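Local coordinates for putative peptidyl-arginine deiminase family protein (Campylobacter jejuni subsp. jejuni serotype O:2, PDB 6B10), which probably hydrolyses agmatine to N-carbamoylputrescine as an agmatine deiminase, a step of polyamine biosynthesis leading to putrescine, at residues Ser17-Leu22 and Phe275-Leu280. Residues are numbered along the deposited sequence; the frame is centred on the assembly and turned at random. Where two conformers were deposited one is given.
Sequences SEQEYL and FINNAL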
loop_
_atom_site.group_PDB
_atom_site.type_symbol
_atom_site.label_atom_id
_atom_site.label_comp_id
_atom_site.label_asym_id
_atom_site.label_seq_id
_atom_site.Cartn_x
_atom_site.Cartn_y
_atom_site.Cartn_z
ATOM N N SER A 17 -4.120 0.028 12.243
ATOM C CA SER A 17 -5.407 -0.253 12.892
ATOM C C SER A 17 -5.852 -1.679 12.562
ATOM O O SER A 17 -5.448 -2.251 11.534
ATOM C CB SER A 17 -6.488 0.727 12.445
ATOM O OG SER A 17 -6.137 2.050 12.775
ATOM N N GLU A 18 -6.678 -2.240 13.444
ATOM C CA GLU A 18 -7.094 -3.635 13.344
ATOM C C GLU A 18 -7.850 -3.888 12.044
ATOM O O GLU A 18 -8.651 -3.063 11.606
ATOM C CB GLU A 18 -7.960 -4.026 14.551
ATOM C CG GLU A 18 -8.184 -5.528 14.681
ATOM C CD GLU A 18 -8.825 -5.927 16.008
ATOM O OE1 GLU A 18 -9.539 -5.098 16.608
ATOM O OE2 GLU A 18 -8.623 -7.078 16.448
ATOM N N GLN A 19 -7.592 -5.041 11.444
ATOM C CA GLN A 19 -8.125 -5.373 10.138
ATOM C C GLN A 19 -8.901 -6.685 10.146
ATOM O O GLN A 19 -8.724 -7.523 11.032
ATOM C CB GLN A 19 -6.974 -5.484 9.128
ATOM C CG GLN A 19 -6.190 -4.197 8.907
ATOM C CD GLN A 19 -4.862 -4.442 8.203
ATOM O OE1 GLN A 19 -4.782 -5.249 7.270
ATOM N NE2 GLN A 19 -3.809 -3.755 8.650
ATOM N N GLU A 20 -9.764 -6.834 9.142
ATOM C CA GLU A 20 -10.533 -8.057 8.950
ATOM C C GLU A 20 -9.901 -8.895 7.836
ATOM O O GLU A 20 -9.756 -10.106 7.977
ATOM C CB GLU A 20 -11.994 -7.723 8.620
ATOM C CG GLU A 20 -12.954 -8.897 8.763
ATOM C CD GLU A 20 -13.252 -9.245 10.209
ATOM O OE1 GLU A 20 -13.750 -8.372 10.944
ATOM O OE2 GLU A 20 -13.005 -10.402 10.605
ATOM N N TYR A 21 -9.511 -8.246 6.739
ATOM C CA TYR A 21 -8.890 -8.934 5.607
ATOM C C TYR A 21 -7.678 -8.193 5.064
ATOM O O TYR A 21 -7.625 -6.962 5.103
ATOM C CB TYR A 21 -9.872 -9.031 4.442
ATOM C CG TYR A 21 -11.020 -10.004 4.610
ATOM C CD1 TYR A 21 -10.863 -11.354 4.317
ATOM C CD2 TYR A 21 -12.277 -9.564 5.017
ATOM C CE1 TYR A 21 -11.916 -12.240 4.438
ATOM C CE2 TYR A 21 -13.337 -10.446 5.150
ATOM C CZ TYR A 21 -13.152 -11.778 4.857
ATOM O OH TYR A 21 -14.207 -12.652 4.985
ATOM N N LEU A 22 -6.716 -8.954 4.542
ATOM C CA LEU A 22 -5.820 -8.452 3.508
ATOM C C LEU A 22 -6.293 -9.038 2.174
ATOM O O LEU A 22 -6.514 -10.246 2.045
ATOM C CB LEU A 22 -4.358 -8.828 3.772
ATOM C CG LEU A 22 -3.330 -8.041 2.942
ATOM C CD1 LEU A 22 -3.243 -6.591 3.390
ATOM C CD2 LEU A 22 -1.947 -8.669 3.012
ATOM N N PHE A 275 1.319 -3.254 6.987
ATOM C CA PHE A 275 0.872 -3.576 8.334
ATOM C C PHE A 275 -0.311 -4.530 8.262
ATOM O O PHE A 275 -1.192 -4.379 7.404
ATOM C CB PHE A 275 0.439 -2.330 9.093
ATOM C CG PHE A 275 1.570 -1.538 9.687
ATOM C CD1 PHE A 275 2.168 -1.940 10.876
ATOM C CD2 PHE A 275 1.999 -0.356 9.087
ATOM C CE1 PHE A 275 3.190 -1.193 11.439
ATOM C CE2 PHE A 275 3.020 0.396 9.649
ATOM C CZ PHE A 275 3.616 -0.025 10.825
ATOM N N ILE A 276 -0.303 -5.510 9.160
ATOM C CA ILE A 276 -1.425 -6.409 9.389
ATOM C C ILE A 276 -1.524 -6.602 10.888
ATOM O O ILE A 276 -0.693 -6.085 11.639
ATOM C CB ILE A 276 -1.234 -7.757 8.677
ATOM C CG1 ILE A 276 0.079 -8.419 9.115
ATOM C CG2 ILE A 276 -1.262 -7.555 7.164
ATOM C CD1 ILE A 276 0.190 -9.879 8.736
ATOM N N ASN A 277 -2.527 -7.338 11.340
ATOM C CA ASN A 277 -2.719 -7.498 12.780
ATOM C C ASN A 277 -1.486 -8.115 13.440
ATOM O O ASN A 277 -1.069 -9.220 13.082
ATOM C CB ASN A 277 -3.956 -8.340 13.058
ATOM C CG ASN A 277 -5.228 -7.656 12.609
ATOM O OD1 ASN A 277 -5.235 -6.452 12.341
ATOM N ND2 ASN A 277 -6.311 -8.417 12.511
ATOM N N ASN A 278 -0.895 -7.370 14.376
ATOM C CA ASN A 278 0.255 -7.825 15.159
ATOM C C ASN A 278 1.545 -8.035 14.367
ATOM O O ASN A 278 2.507 -8.582 14.892
ATOM C CB ASN A 278 -0.085 -9.107 15.936
ATOM C CG ASN A 278 -1.247 -8.916 16.876
ATOM O OD1 ASN A 278 -2.313 -9.495 16.689
ATOM N ND2 ASN A 278 -1.058 -8.071 17.875
ATOM N N ALA A 279 1.593 -7.562 13.127
ATOM C CA ALA A 279 2.779 -7.752 12.319
ATOM C C ALA A 279 2.969 -6.684 11.260
ATOM O O ALA A 279 2.033 -5.984 10.864
ATOM C CB ALA A 279 2.755 -9.131 11.675
ATOM N N LEU A 280 4.220 -6.568 10.832
ATOM C CA LEU A 280 4.618 -5.707 9.740
ATOM C C LEU A 280 5.397 -6.568 8.761
ATOM O O LEU A 280 6.450 -7.102 9.096
ATOM C CB LEU A 280 5.493 -4.562 10.250
ATOM C CG LEU A 280 6.093 -3.668 9.158
ATOM C CD1 LEU A 280 5.010 -2.985 8.339
ATOM C CD2 LEU A 280 7.031 -2.642 9.765
HETATM O O HOH W 1 -3.536 -4.041 12.411
#
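The flat amide of Asn277 grips the backbone of Gln19 through both OD1 and ND2. Leu280 CD1 covers one face of the Phe275 ring, 3.8 Å above the plane, over its centre. OD1 of Asn277 accepts from Gln19 N at 2.9 Å, in the carbonyl plane and on a lone pair. ND2 of Asn277 gives a hydrogen to Gln19 O at 3.0 Å, close to its own amide plane. One amide thus holds both polar backbone atoms of one residue, much as a neighbouring strand would. A water lies within hydrogen-bonding distance of Ser17 O and Asn277 OD1. Glu18 CG packs 3.9 Å from Asn277 OD1, and its carboxylate is turned 69° from the amide.

Asn277 starts the bend of a type II beta turn, Ile276 to Ala279, in the hairpin of strands 274-276 and 279-284. The contact joins this hairpin to strand 19-25, which belongs to another sheet. Glu20 and Tyr21 form a classic beta bulge opposite Arg328.

The extended Gln19 side chain reaches back to the hairpin. Its NE2 bonds Phe275 O at 3.0 Å, nearly straight at 173°, but from above the carbonyl plane. Asn327 and Gln55 hold Gln19 OE1. Leu22 CD2 lies 4.4 Å from Ile276 CG2, and Val51 touches both side chains.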